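Local coordinates for putative cell adhesion protein (Parabacteroides distasonis, PDB 3LIU) that probably serves as a fimbrillin, a building block of the pili with which this bacterium is thought to adhere to surfaces, at residues 21-26 / 168-173; 110-116 / 209-215; 140-146 / 158-164; 177-181 / 307-311; 198-204 / 329-333. All blocks are in the same frame, centred on the assembly; numbering follows the deposited sequence.

Contact 1 (21-26 / 168-173)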
# COMPACT_ATOMS: atom_id res chain seq x y z
N LEU A 21 -13.18 -3.79 -22.81
CA LEU A 21 -12.60 -4.53 -21.68
C LEU A 21 -13.47 -4.32 -20.45
O LEU A 21 -13.91 -3.22 -20.22
CB LEU A 21 -11.14 -4.08 -21.47
CG LEU A 21 -10.28 -4.84 -20.46
CD1 LEU A 21 -8.82 -4.88 -20.89
CD2 LEU A 21 -10.43 -4.28 -19.04
N ALA A 22 -13.78 -5.39 -19.71
CA ALA A 22 -14.56 -5.29 -18.48
C ALA A 22 -13.73 -5.72 -17.26
O ALA A 22 -13.01 -6.75 -17.32
CB ALA A 22 -15.82 -6.11 -18.61
N ILE A 23 -13.78 -4.92 -16.18
CA ILE A 23 -13.06 -5.28 -14.92
C ILE A 23 -14.02 -5.65 -13.78
O ILE A 23 -15.18 -5.17 -13.73
CB ILE A 23 -12.09 -4.16 -14.45
CG1 ILE A 23 -12.85 -2.90 -14.01
CG2 ILE A 23 -11.11 -3.80 -15.62
CD1 ILE A 23 -13.34 -2.89 -12.55
N LYS A 24 -13.56 -6.52 -12.90
CA LYS A 24 -14.35 -6.90 -11.74
C LYS A 24 -14.28 -5.80 -10.69
O LYS A 24 -13.21 -5.28 -10.41
CB LYS A 24 -13.81 -8.19 -11.14
CG LYS A 24 -14.70 -8.82 -10.08
CD LYS A 24 -13.90 -9.81 -9.21
CE LYS A 24 -13.61 -11.11 -9.96
NZ LYS A 24 -12.47 -11.87 -9.37
N SER A 25 -15.44 -5.45 -10.12
CA SER A 25 -15.55 -4.30 -9.22
C SER A 25 -16.25 -4.69 -7.91
O SER A 25 -17.24 -5.44 -7.94
CB SER A 25 -16.33 -3.16 -9.91
OG SER A 25 -15.93 -1.89 -9.43
N GLU A 26 -15.76 -4.17 -6.78
CA GLU A 26 -16.32 -4.47 -5.44
C GLU A 26 -17.47 -3.52 -5.03
O GLU A 26 -17.27 -2.32 -4.78
CB GLU A 26 -15.20 -4.44 -4.38
CG GLU A 26 -13.90 -5.13 -4.83
CD GLU A 26 -13.01 -5.55 -3.67
OE1 GLU A 26 -13.07 -4.96 -2.56
OE2 GLU A 26 -12.23 -6.51 -3.88
N PRO A 168 -14.78 -11.06 -15.74
CA PRO A 168 -14.22 -9.71 -15.68
C PRO A 168 -12.78 -9.67 -15.09
O PRO A 168 -12.43 -10.50 -14.25
CB PRO A 168 -15.23 -8.92 -14.83
CG PRO A 168 -16.16 -9.90 -14.24
CD PRO A 168 -16.08 -11.17 -15.04
N VAL A 169 -11.96 -8.75 -15.59
CA VAL A 169 -10.55 -8.71 -15.19
C VAL A 169 -10.42 -8.23 -13.75
O VAL A 169 -10.90 -7.14 -13.42
CB VAL A 169 -9.70 -7.82 -16.08
CG1 VAL A 169 -8.18 -7.98 -15.73
CG2 VAL A 169 -10.00 -8.17 -17.54
N PRO A 170 -9.82 -9.06 -12.87
CA PRO A 170 -9.61 -8.61 -11.48
C PRO A 170 -8.50 -7.58 -11.39
O PRO A 170 -7.55 -7.61 -12.19
CB PRO A 170 -9.22 -9.89 -10.71
CG PRO A 170 -8.94 -10.92 -11.69
CD PRO A 170 -9.28 -10.41 -13.10
N LEU A 171 -8.67 -6.64 -10.48
CA LEU A 171 -7.66 -5.62 -10.19
C LEU A 171 -7.21 -5.80 -8.76
O LEU A 171 -8.01 -6.18 -7.92
CB LEU A 171 -8.21 -4.21 -10.41
CG LEU A 171 -8.78 -3.86 -11.78
CD1 LEU A 171 -9.27 -2.39 -11.77
CD2 LEU A 171 -7.79 -4.16 -12.92
N VAL A 172 -5.92 -5.57 -8.50
CA VAL A 172 -5.37 -5.63 -7.16
C VAL A 172 -4.78 -4.29 -6.78
O VAL A 172 -4.00 -3.73 -7.53
CB VAL A 172 -4.31 -6.73 -7.03
CG1 VAL A 172 -3.75 -6.75 -5.57
CG2 VAL A 172 -4.90 -8.06 -7.41
N ARG A 173 -5.14 -3.80 -5.60
CA ARG A 173 -4.66 -2.50 -5.14
C ARG A 173 -3.14 -2.47 -5.08
O ARG A 173 -2.51 -3.48 -4.83
CB ARG A 173 -5.21 -2.13 -3.77
CG ARG A 173 -6.71 -1.92 -3.71
CD ARG A 173 -7.13 -1.55 -2.28
NE ARG A 173 -8.59 -1.50 -2.08
CZ ARG A 173 -9.40 -2.56 -1.92
NH1 ARG A 173 -8.93 -3.77 -1.97
NH2 ARG A 173 -10.71 -2.39 -1.72
O HOH W 1 -11.26 -6.31 -9.08

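Contact 2 (110-116 / 209-215)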
# COMPACT_ATOMS: atom_id res chain seq x y z
N ILE A 110 4.76 -1.30 -16.80
CA ILE A 110 4.42 -1.81 -15.47
C ILE A 110 5.42 -1.28 -14.40
O ILE A 110 5.09 -1.17 -13.22
CB ILE A 110 4.30 -3.38 -15.42
CG1 ILE A 110 5.67 -4.04 -15.56
CG2 ILE A 110 3.31 -3.87 -16.48
CD1 ILE A 110 5.64 -5.64 -15.40
N GLU A 111 6.64 -0.96 -14.85
CA GLU A 111 7.67 -0.33 -14.00
C GLU A 111 7.46 1.16 -13.76
O GLU A 111 8.22 1.75 -12.99
CB GLU A 111 9.08 -0.55 -14.57
CG GLU A 111 9.57 -2.00 -14.44
CD GLU A 111 9.98 -2.31 -12.98
OE1 GLU A 111 10.41 -1.42 -12.20
OE2 GLU A 111 9.85 -3.48 -12.59
N THR A 112 6.48 1.78 -14.41
CA THR A 112 6.17 3.17 -14.17
C THR A 112 6.01 3.48 -12.67
O THR A 112 5.36 2.76 -11.95
CB THR A 112 4.89 3.61 -14.91
OG1 THR A 112 5.08 3.42 -16.30
CG2 THR A 112 4.61 5.07 -14.68
N THR A 113 6.67 4.54 -12.21
CA THR A 113 6.70 4.85 -10.79
C THR A 113 5.44 5.63 -10.39
O THR A 113 5.14 6.65 -11.00
CB THR A 113 7.94 5.65 -10.41
OG1 THR A 113 9.10 4.84 -10.67
CG2 THR A 113 7.89 6.02 -8.90
N ILE A 114 4.72 5.16 -9.38
CA ILE A 114 3.57 5.95 -8.84
C ILE A 114 4.01 6.57 -7.49
O ILE A 114 4.97 6.09 -6.86
CB ILE A 114 2.25 5.09 -8.73
CG1 ILE A 114 2.48 3.82 -7.91
CG2 ILE A 114 1.64 4.89 -10.16
CD1 ILE A 114 1.22 2.83 -7.67
N ASN A 115 3.31 7.63 -7.06
CA ASN A 115 3.68 8.44 -5.90
C ASN A 115 2.60 8.42 -4.84
O ASN A 115 1.41 8.60 -5.13
CB ASN A 115 3.97 9.86 -6.32
CG ASN A 115 5.02 9.93 -7.39
OD1 ASN A 115 6.22 9.68 -7.13
ND2 ASN A 115 4.59 10.22 -8.62
N LEU A 116 3.01 8.15 -3.61
CA LEU A 116 2.09 7.84 -2.50
C LEU A 116 1.18 9.00 -2.19
O LEU A 116 0.02 8.79 -1.89
CB LEU A 116 2.86 7.39 -1.24
CG LEU A 116 1.98 6.92 -0.07
CD1 LEU A 116 1.04 5.74 -0.50
CD2 LEU A 116 2.84 6.46 1.16
N LYS A 209 7.47 3.50 2.21
CA LYS A 209 7.97 3.72 0.86
C LYS A 209 6.95 4.57 0.12
O LYS A 209 5.75 4.26 0.09
CB LYS A 209 8.30 2.43 0.15
CG LYS A 209 9.62 1.85 0.61
CD LYS A 209 10.16 0.76 -0.24
CE LYS A 209 11.57 0.33 0.24
NZ LYS A 209 12.14 -0.80 -0.52
N GLY A 210 7.41 5.69 -0.42
CA GLY A 210 6.51 6.62 -1.06
C GLY A 210 6.46 6.48 -2.55
O GLY A 210 5.79 7.26 -3.23
N VAL A 211 7.18 5.47 -3.06
CA VAL A 211 7.18 5.13 -4.49
C VAL A 211 6.96 3.63 -4.65
O VAL A 211 7.31 2.83 -3.77
CB VAL A 211 8.49 5.50 -5.22
CG1 VAL A 211 8.70 7.01 -5.34
CG2 VAL A 211 9.72 4.82 -4.53
N SER A 212 6.39 3.27 -5.81
CA SER A 212 6.06 1.87 -6.17
C SER A 212 6.00 1.73 -7.69
O SER A 212 5.74 2.70 -8.41
CB SER A 212 4.69 1.45 -5.58
OG SER A 212 4.24 0.15 -6.03
N SER A 213 6.22 0.53 -8.19
CA SER A 213 5.84 0.21 -9.59
C SER A 213 4.29 0.20 -9.67
O SER A 213 3.61 -0.08 -8.69
CB SER A 213 6.41 -1.15 -10.00
OG SER A 213 7.82 -1.07 -10.09
N VAL A 214 3.74 0.46 -10.85
CA VAL A 214 2.30 0.52 -11.01
C VAL A 214 1.66 -0.89 -11.10
O VAL A 214 0.52 -1.06 -10.72
CB VAL A 214 1.89 1.40 -12.21
CG1 VAL A 214 2.21 0.74 -13.56
CG2 VAL A 214 0.42 1.79 -12.11
N ALA A 215 2.39 -1.86 -11.64
CA ALA A 215 1.82 -3.19 -11.86
C ALA A 215 2.91 -4.23 -11.84
O ALA A 215 4.09 -3.89 -11.99
CB ALA A 215 1.03 -3.22 -13.15
O HOH W 2 6.69 -4.63 -12.07
O HOH W 3 6.66 9.81 -4.14

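Contact 3 (140-146 / 158-164)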
# COMPACT_ATOMS: atom_id res chain seq x y z
N THR A 140 -12.85 -6.57 -36.18
CA THR A 140 -13.96 -6.97 -35.33
C THR A 140 -13.78 -6.42 -33.94
O THR A 140 -12.69 -6.02 -33.57
CB THR A 140 -14.10 -8.51 -35.24
OG1 THR A 140 -15.36 -8.81 -34.64
CG2 THR A 140 -13.01 -9.14 -34.40
N THR A 141 -14.86 -6.41 -33.16
CA THR A 141 -14.78 -6.02 -31.77
C THR A 141 -14.25 -7.18 -30.87
O THR A 141 -14.89 -8.23 -30.75
CB THR A 141 -16.13 -5.47 -31.25
OG1 THR A 141 -16.49 -4.31 -32.00
CG2 THR A 141 -16.02 -5.08 -29.76
N ASN A 142 -13.08 -6.99 -30.27
CA ASN A 142 -12.55 -7.95 -29.31
C ASN A 142 -12.95 -7.55 -27.90
O ASN A 142 -12.77 -6.40 -27.50
CB ASN A 142 -11.03 -8.06 -29.38
CG ASN A 142 -10.55 -8.63 -30.68
OD1 ASN A 142 -10.39 -9.85 -30.81
ND2 ASN A 142 -10.32 -7.77 -31.65
N TYR A 143 -13.44 -8.53 -27.14
CA TYR A 143 -13.84 -8.28 -25.77
C TYR A 143 -12.87 -8.97 -24.80
O TYR A 143 -12.42 -10.10 -25.05
CB TYR A 143 -15.26 -8.80 -25.55
CG TYR A 143 -16.33 -8.08 -26.33
CD1 TYR A 143 -16.77 -6.84 -25.92
CD2 TYR A 143 -16.92 -8.67 -27.44
CE1 TYR A 143 -17.73 -6.18 -26.61
CE2 TYR A 143 -17.90 -8.01 -28.14
CZ TYR A 143 -18.30 -6.75 -27.71
OH TYR A 143 -19.26 -6.04 -28.35
N ILE A 144 -12.55 -8.28 -23.71
CA ILE A 144 -11.82 -8.88 -22.61
C ILE A 144 -12.61 -8.70 -21.34
O ILE A 144 -12.82 -7.57 -20.85
CB ILE A 144 -10.41 -8.29 -22.45
CG1 ILE A 144 -9.62 -8.55 -23.73
CG2 ILE A 144 -9.73 -8.87 -21.19
CD1 ILE A 144 -8.21 -7.91 -23.75
N GLY A 145 -13.06 -9.83 -20.80
CA GLY A 145 -13.76 -9.85 -19.53
C GLY A 145 -15.27 -9.93 -19.60
O GLY A 145 -15.94 -9.79 -18.57
N TYR A 146 -15.83 -10.18 -20.79
CA TYR A 146 -17.28 -10.13 -20.99
C TYR A 146 -17.93 -11.51 -21.00
O TYR A 146 -19.15 -11.62 -21.15
CB TYR A 146 -17.59 -9.42 -22.30
CG TYR A 146 -17.45 -7.94 -22.25
CD1 TYR A 146 -16.19 -7.34 -22.28
CD2 TYR A 146 -18.57 -7.13 -22.19
CE1 TYR A 146 -16.08 -5.95 -22.26
CE2 TYR A 146 -18.47 -5.75 -22.18
CZ TYR A 146 -17.22 -5.17 -22.19
OH TYR A 146 -17.14 -3.80 -22.18
N ILE A 158 -23.58 -5.32 -30.61
CA ILE A 158 -22.26 -5.35 -31.26
C ILE A 158 -21.70 -6.75 -31.07
O ILE A 158 -21.30 -7.14 -29.93
CB ILE A 158 -21.20 -4.37 -30.62
CG1 ILE A 158 -21.77 -2.97 -30.35
CG2 ILE A 158 -19.94 -4.29 -31.49
CD1 ILE A 158 -22.21 -2.22 -31.55
N SER A 159 -21.66 -7.52 -32.14
CA SER A 159 -21.12 -8.86 -32.06
C SER A 159 -19.60 -8.76 -32.22
O SER A 159 -19.08 -7.82 -32.82
CB SER A 159 -21.75 -9.78 -33.11
OG SER A 159 -21.03 -9.69 -34.31
N GLY A 160 -18.91 -9.73 -31.65
CA GLY A 160 -17.46 -9.76 -31.69
C GLY A 160 -16.95 -11.05 -31.07
O GLY A 160 -17.55 -12.10 -31.24
N LYS A 161 -15.85 -10.98 -30.36
CA LYS A 161 -15.24 -12.19 -29.83
C LYS A 161 -14.58 -11.92 -28.51
O LYS A 161 -13.78 -10.97 -28.40
CB LYS A 161 -14.19 -12.71 -30.80
CG LYS A 161 -13.74 -14.14 -30.49
CD LYS A 161 -12.47 -14.49 -31.26
CE LYS A 161 -12.18 -15.96 -31.20
NZ LYS A 161 -10.74 -16.21 -31.18
N GLU A 162 -14.94 -12.71 -27.51
CA GLU A 162 -14.23 -12.71 -26.23
C GLU A 162 -12.90 -13.46 -26.44
O GLU A 162 -12.85 -14.60 -26.91
CB GLU A 162 -15.08 -13.38 -25.15
CG GLU A 162 -14.36 -13.57 -23.81
CD GLU A 162 -14.05 -12.27 -23.13
OE1 GLU A 162 -14.89 -11.34 -23.19
OE2 GLU A 162 -12.96 -12.18 -22.50
N VAL A 163 -11.81 -12.78 -26.11
CA VAL A 163 -10.48 -13.28 -26.41
C VAL A 163 -9.68 -13.63 -25.16
O VAL A 163 -8.60 -14.19 -25.25
CB VAL A 163 -9.68 -12.29 -27.30
CG1 VAL A 163 -10.41 -12.06 -28.62
CG2 VAL A 163 -9.39 -10.97 -26.58
N TYR A 164 -10.23 -13.35 -23.99
CA TYR A 164 -9.58 -13.66 -22.70
C TYR A 164 -10.36 -14.77 -22.00
O TYR A 164 -9.77 -15.79 -21.64
CB TYR A 164 -9.54 -12.40 -21.83
CG TYR A 164 -9.27 -12.60 -20.35
CD1 TYR A 164 -8.00 -12.98 -19.89
CD2 TYR A 164 -10.24 -12.33 -19.41
CE1 TYR A 164 -7.73 -13.14 -18.51
CE2 TYR A 164 -9.98 -12.46 -18.02
CZ TYR A 164 -8.72 -12.86 -17.59
OH TYR A 164 -8.46 -13.01 -16.24

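Contact 4 (177-181 / 307-311)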
# COMPACT_ATOMS: atom_id res chain seq x y z
N SER A 177 -3.04 -1.24 3.76
CA SER A 177 -3.73 -0.45 4.76
C SER A 177 -3.17 -0.81 6.11
O SER A 177 -3.06 -2.00 6.41
CB SER A 177 -5.21 -0.78 4.75
OG SER A 177 -5.85 -0.25 5.91
N ILE A 178 -2.76 0.19 6.91
CA ILE A 178 -2.23 -0.08 8.23
C ILE A 178 -3.06 0.67 9.25
O ILE A 178 -3.31 1.89 9.11
CB ILE A 178 -0.71 0.31 8.37
CG1 ILE A 178 0.14 -0.47 7.38
CG2 ILE A 178 -0.20 0.05 9.79
CD1 ILE A 178 1.66 -0.04 7.33
N ALA A 179 -3.49 -0.04 10.28
CA ALA A 179 -4.30 0.58 11.35
C ALA A 179 -3.97 -0.01 12.71
O ALA A 179 -3.59 -1.18 12.81
CB ALA A 179 -5.77 0.42 11.07
N LEU A 180 -4.09 0.83 13.74
CA LEU A 180 -4.01 0.45 15.12
C LEU A 180 -5.42 0.04 15.56
O LEU A 180 -6.33 0.88 15.64
CB LEU A 180 -3.51 1.61 16.00
CG LEU A 180 -3.37 1.32 17.50
CD1 LEU A 180 -2.16 0.43 17.80
CD2 LEU A 180 -3.35 2.60 18.35
N ALA A 181 -5.56 -1.25 15.85
CA ALA A 181 -6.81 -1.86 16.24
C ALA A 181 -7.01 -1.70 17.73
O ALA A 181 -8.12 -1.59 18.19
CB ALA A 181 -6.79 -3.33 15.86
N THR A 307 8.89 -0.20 7.54
CA THR A 307 7.79 0.68 7.90
C THR A 307 7.37 0.44 9.35
O THR A 307 7.21 -0.73 9.75
CB THR A 307 6.61 0.44 6.96
OG1 THR A 307 7.04 0.71 5.63
CG2 THR A 307 5.42 1.30 7.28
N LEU A 308 7.26 1.54 10.10
CA LEU A 308 6.93 1.49 11.53
C LEU A 308 5.57 2.11 11.73
O LEU A 308 5.24 3.11 11.08
CB LEU A 308 7.96 2.29 12.39
CG LEU A 308 9.44 1.99 12.20
CD1 LEU A 308 10.34 2.89 13.06
CD2 LEU A 308 9.80 0.52 12.45
N LEU A 309 4.82 1.52 12.66
CA LEU A 309 3.74 2.17 13.31
C LEU A 309 4.21 2.58 14.69
O LEU A 309 4.68 1.75 15.49
CB LEU A 309 2.47 1.30 13.37
CG LEU A 309 1.29 2.03 14.06
CD1 LEU A 309 -0.04 1.78 13.38
CD2 LEU A 309 1.20 1.73 15.55
N ILE A 310 4.08 3.87 14.97
CA ILE A 310 4.50 4.42 16.25
C ILE A 310 3.32 5.11 16.94
O ILE A 310 2.61 5.94 16.31
CB ILE A 310 5.66 5.44 16.05
CG1 ILE A 310 6.79 4.81 15.23
CG2 ILE A 310 6.25 5.96 17.44
CD1 ILE A 310 8.00 5.75 14.95
N VAL A 311 3.08 4.75 18.21
CA VAL A 311 2.09 5.42 19.04
C VAL A 311 2.73 6.27 20.13
O VAL A 311 3.85 5.98 20.60
CB VAL A 311 1.06 4.44 19.66
CG1 VAL A 311 0.52 3.47 18.55
CG2 VAL A 311 1.68 3.67 20.77

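Contact 5 (198-204 / 329-333)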
# COMPACT_ATOMS: atom_id res chain seq x y z
N PHE A 198 -3.10 3.70 30.02
CA PHE A 198 -2.42 4.33 28.89
C PHE A 198 -3.46 5.09 28.12
O PHE A 198 -4.48 4.50 27.76
CB PHE A 198 -1.80 3.28 28.01
CG PHE A 198 -1.19 3.83 26.73
CD1 PHE A 198 0.02 4.51 26.76
CD2 PHE A 198 -1.80 3.64 25.52
CE1 PHE A 198 0.56 5.01 25.61
CE2 PHE A 198 -1.26 4.12 24.38
CZ PHE A 198 -0.07 4.81 24.41
N VAL A 199 -3.22 6.38 27.90
CA VAL A 199 -4.10 7.24 27.12
C VAL A 199 -3.39 7.56 25.81
O VAL A 199 -2.31 8.20 25.82
CB VAL A 199 -4.44 8.55 27.88
CG1 VAL A 199 -5.40 9.39 27.06
CG2 VAL A 199 -5.01 8.25 29.29
N LEU A 200 -3.98 7.10 24.71
CA LEU A 200 -3.45 7.33 23.39
C LEU A 200 -3.60 8.80 22.94
O LEU A 200 -4.68 9.33 23.01
CB LEU A 200 -4.15 6.40 22.39
CG LEU A 200 -3.64 6.51 20.95
CD1 LEU A 200 -2.19 5.92 20.86
CD2 LEU A 200 -4.63 5.79 20.02
N LYS A 201 -2.52 9.42 22.47
CA LYS A 201 -2.55 10.82 21.96
C LYS A 201 -2.34 10.93 20.46
O LYS A 201 -2.95 11.78 19.82
CB LYS A 201 -1.49 11.66 22.65
CG LYS A 201 -1.83 12.06 24.11
CD LYS A 201 -0.79 13.08 24.63
CE LYS A 201 -1.23 13.81 25.92
NZ LYS A 201 -0.08 13.97 26.94
N GLU A 202 -1.50 10.06 19.89
CA GLU A 202 -1.14 10.16 18.46
C GLU A 202 -0.72 8.79 17.91
O GLU A 202 -0.16 7.94 18.63
CB GLU A 202 0.02 11.18 18.29
CG GLU A 202 0.46 11.45 16.83
CD GLU A 202 -0.27 12.63 16.18
OE1 GLU A 202 -1.11 13.25 16.86
OE2 GLU A 202 -0.01 12.95 15.00
N VAL A 203 -0.99 8.57 16.63
CA VAL A 203 -0.48 7.44 15.89
C VAL A 203 0.18 7.95 14.62
O VAL A 203 -0.34 8.87 13.97
CB VAL A 203 -1.62 6.46 15.54
CG1 VAL A 203 -1.07 5.20 14.88
CG2 VAL A 203 -2.44 6.09 16.81
N PHE A 204 1.35 7.43 14.27
CA PHE A 204 1.95 7.80 12.99
C PHE A 204 2.80 6.71 12.37
O PHE A 204 3.16 5.72 13.04
CB PHE A 204 2.70 9.17 13.06
CG PHE A 204 4.06 9.14 13.74
CD1 PHE A 204 4.17 9.08 15.11
CD2 PHE A 204 5.23 9.20 12.99
CE1 PHE A 204 5.41 9.08 15.74
CE2 PHE A 204 6.49 9.20 13.60
CZ PHE A 204 6.58 9.16 14.99
N GLU A 329 4.25 11.34 30.59
CA GLU A 329 3.50 11.83 29.46
C GLU A 329 4.29 11.66 28.19
O GLU A 329 5.50 11.61 28.23
CB GLU A 329 3.21 13.31 29.62
CG GLU A 329 2.34 13.63 30.79
CD GLU A 329 1.90 15.06 30.71
OE1 GLU A 329 1.49 15.50 29.63
OE2 GLU A 329 1.98 15.76 31.70
N ASN A 330 3.59 11.61 27.06
CA ASN A 330 4.21 11.72 25.74
C ASN A 330 5.29 10.68 25.51
O ASN A 330 6.38 11.01 25.05
CB ASN A 330 4.71 13.17 25.55
CG ASN A 330 3.58 14.16 25.63
OD1 ASN A 330 2.53 13.95 25.00
ND2 ASN A 330 3.75 15.22 26.45
N CYS A 331 4.98 9.44 25.91
CA CYS A 331 5.77 8.24 25.69
C CYS A 331 5.54 7.68 24.31
O CYS A 331 4.38 7.55 23.91
CB CYS A 331 5.28 7.10 26.59
SG CYS A 331 5.65 7.23 28.17
N TYR A 332 6.61 7.21 23.65
CA TYR A 332 6.52 6.55 22.36
C TYR A 332 6.81 5.05 22.42
O TYR A 332 7.68 4.56 23.17
CB TYR A 332 7.50 7.15 21.35
CG TYR A 332 7.26 8.56 20.98
CD1 TYR A 332 6.42 8.89 19.93
CD2 TYR A 332 7.89 9.61 21.68
CE1 TYR A 332 6.21 10.20 19.59
CE2 TYR A 332 7.65 10.93 21.35
CZ TYR A 332 6.81 11.23 20.29
OH TYR A 332 6.55 12.55 19.95
N TYR A 333 6.09 4.34 21.55
CA TYR A 333 6.23 2.90 21.35
C TYR A 333 6.18 2.63 19.83
O TYR A 333 5.17 2.97 19.14
CB TYR A 333 5.09 2.17 22.03
CG TYR A 333 4.94 2.46 23.51
CD1 TYR A 333 4.21 3.56 23.94
CD2 TYR A 333 5.52 1.64 24.48
CE1 TYR A 333 4.04 3.84 25.30
CE2 TYR A 333 5.39 1.91 25.83
CZ TYR A 333 4.61 3.02 26.23
OH TYR A 333 4.44 3.31 27.56

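Contact 1 (21-26 / 168-173)
With chi1 at 68°, Ile23 holds CG1 between its own backbone N and carbonyl carbon, which carries CD1 round to Leu171, whose CG, anti to its carbonyl carbon (chi1 -57°), sends CD1 to meet it. The methyls Ile23 CD1 and Leu171 CD1 meet at 4.2 Å, their side chains crossing at about a right angle. The setting is the largely beta FimA-type region, of the transthyretin clan, where the end of strand 16-24 gains a single beta bridge from the chain that leads into strand 172-185. Val169 supplies both backbone bonds. Its N donates almost straight to Ala22 O (2.8 Å), while its O accepts from Lys24 N (2.8 Å). The valine also lays CG2 against Leu21 CD2 at 4.2 Å. Pro168 comes over the backbone instead, with CB 3.5 Å from Lys24 N. Val88 of strand 82-90 touches both Leu21 and Ile23, placing this apolar side in the interior. Farther along, the Arg173 guanidinium bonds Asn357 and Trp392 O, lies in cation-pi contact with Trp392 and salt-bridges Asp40. Beyond the bridge a water takes over the pairing, donating to Lys24 O at 2.6 Å and accepting from Leu171 N at 3.0 Å.

Contact 2 (110-116 / 209-215)
Strands 113-115 and 211-213 run antiparallel, 142° apart in direction and 4.6 Å at closest approach, with Ile114 and Ser212 as the hydrogen-bonded pair between the non-hydrogen-bonded pairs Thr113-Ser213 and Asn115-Val211. Ile114 N gives a firm bond to Ser212 O (2.8 Å), whereas the return bond from Ser212 N to Ile114 O is weak. Past the strand ends, Leu116 N bonds to Gly210 O at 2.9 Å, and Ile110 O accepts Ala215 N and, weakly, Val214 N.

The side chains divide between the faces. On that of Ile114 and Ser212, a chi1 of 55° tucks Ile114 CG1 in over its own main chain, 4.0 Å from Ser212 CB, and leaves CG2 to meet Val214 CG2 at 3.9 Å, nearly at right angles. Leu100 of helix 94-101 touches Val214 as well. Ser212 OG is tied to Ser213 O at 2.7 Å and also to Ile223 O. On the other face, Thr113 CG2 lies 3.8 Å from Val211 CB, and Lys225 holds both Ser213 OG and the Glu111 carboxylate. A water donates to Asn115 OD1 and to Gly210 O (2.8 Å). The whole is a short antiparallel beta pairing, by which the chain leaving helix 106-110 joins the sheet built on the long strand 193-213.

Contact 3 (140-146 / 158-164)
Tyr143 reaches back along the strand of Ile158 to Glu162, and its atoms meet that partner one after another. CB lies 3.5 Å from Glu162 OE1; CD2 passes Lys161 N; CE2 comes 4.0 Å from the CA of Gly160, where the lack of a side chain leaves room for the ring. At the tip, OH donates to Ile158 O (2.8 Å) from above the carbonyl plane. Thr141 CG2 sits over one face of this ring, toward its rim, and CD1 of Tyr143 stands over the centre of the Tyr146 ring. The backbones form a parallel beta pair, with strands 141-144 and 158-162 at 45°; Tyr143 N binds Lys161 O (2.8 Å), and Val163 N binds Tyr143 O. Strand 16-24 pairs with the other edge of 141-144. Glu162, bent at chi2 (67°), turns its carboxylate to the loop that follows strand 141-144: OE2 receives Gly145 N (2.9 Å) on its syn lone pair, while Tyr146 N meets OE1 at 2.8 Å from above the carboxylate plane.

Contact 4 (177-181 / 307-311)
Leu180 and Val311 form the closely fitted end of this interface: CG1 of the valine sits against both leucine methyls, 4.0 Å from CD2 and 4.1 Å from CD1, and the two side chains cross at about a right angle. Next to them Leu309, its CG anti to the backbone N (chi1 -179°), extends across the gap. Its CD1 lands 4.0 Å from Ile178 CG2 and 4.2 Å from Leu180 N, with Leu309 and Ile178 running alongside but pointing opposite ways. The other end is looser. There a single methyl pair, Ile178 CD1 and Thr307 CG2, touches at 4.0 Å, and the threonine hydroxyl is engaged by Ser207 O and Asn287 ND2. Neither end opens to solvent, for every touching residue is buried. The strand axes lie 8.9 Å apart at 31°, so the join is made by side chains, Leu309 CD1 alone reaching the opposite main chain. This is face-to-face packing of two beta layers, as in a beta sandwich. Strand 172-185, paired with 282-284 and 358-366, forms one layer; strand 308-319, between 193-213 and 326-336, belongs to the other, and Leu200 and Leu364 each touch both Leu180 and Val311.

Contact 5 (198-204 / 329-333)
Lys201 and Asn330 meet across the intervening strand 308-319, to which both of their strands are paired antiparallel, and each belongs to a beta bulge: Lys201 and Glu202 face Lys312 in a classic bulge, Asn330 and Cys331 face Gly313 in a G1 bulge. With phi positive at 56°, Asn330 has the left-handed backbone that such a bulge needs.

The polar interactions gather at the lysine amine. Lys201 NZ donates to Asn330 OD1 at 3.3 Å, approaching from above the amide carbonyl plane, and makes a long salt bridge to Glu329 OE1 at 3.5 Å. Its stronger partner is Asp314 of the middle strand, whose carboxylate also takes the backbone N of Asn330. Three acceptors therefore share one amine, and the lysine probably tempers the negative charge collected at this corner.

The aromatic interactions lie on either face of the sheet. Phe198 and Tyr333, near Leu200, bring CE1 to CE1 at 3.7 Å; the ring planes are 86° apart and the centroids 5.7 Å, an oblique pair whose side chains pass antiparallel to one another. Tyr333 OH is bonded to Gly368 O. On the face of Ile310, a chi1 of 77° folds the Phe204 ring back over its own backbone, and at its ring edge CE1 lies 4.1 Å from Tyr332 CE1.

The five contacts string along an elongated chain, from contact 3 at one side to contact 5 at the other, their centres about 56 Å apart. Contacts 1 and 3 form one cluster, about 16 Å between centres, where strands 16-24 and 141-144 are neighbours and Ala22 N lies 2.6 Å from Ile144 O, a probable hydrogen bond. Contacts 4 and 5, about 12 Å between centres, form another around strand 308-319, with Ile310 O 2.8 Å from Phe204 N. Strand 172-185 spans the two clusters, serving contact 1 and then contact 4. Contact 2 lies between, its centre about 19 Å from that of contact 1 and 21 Å from that of contact 4, and shares strand 193-213 with contact 5.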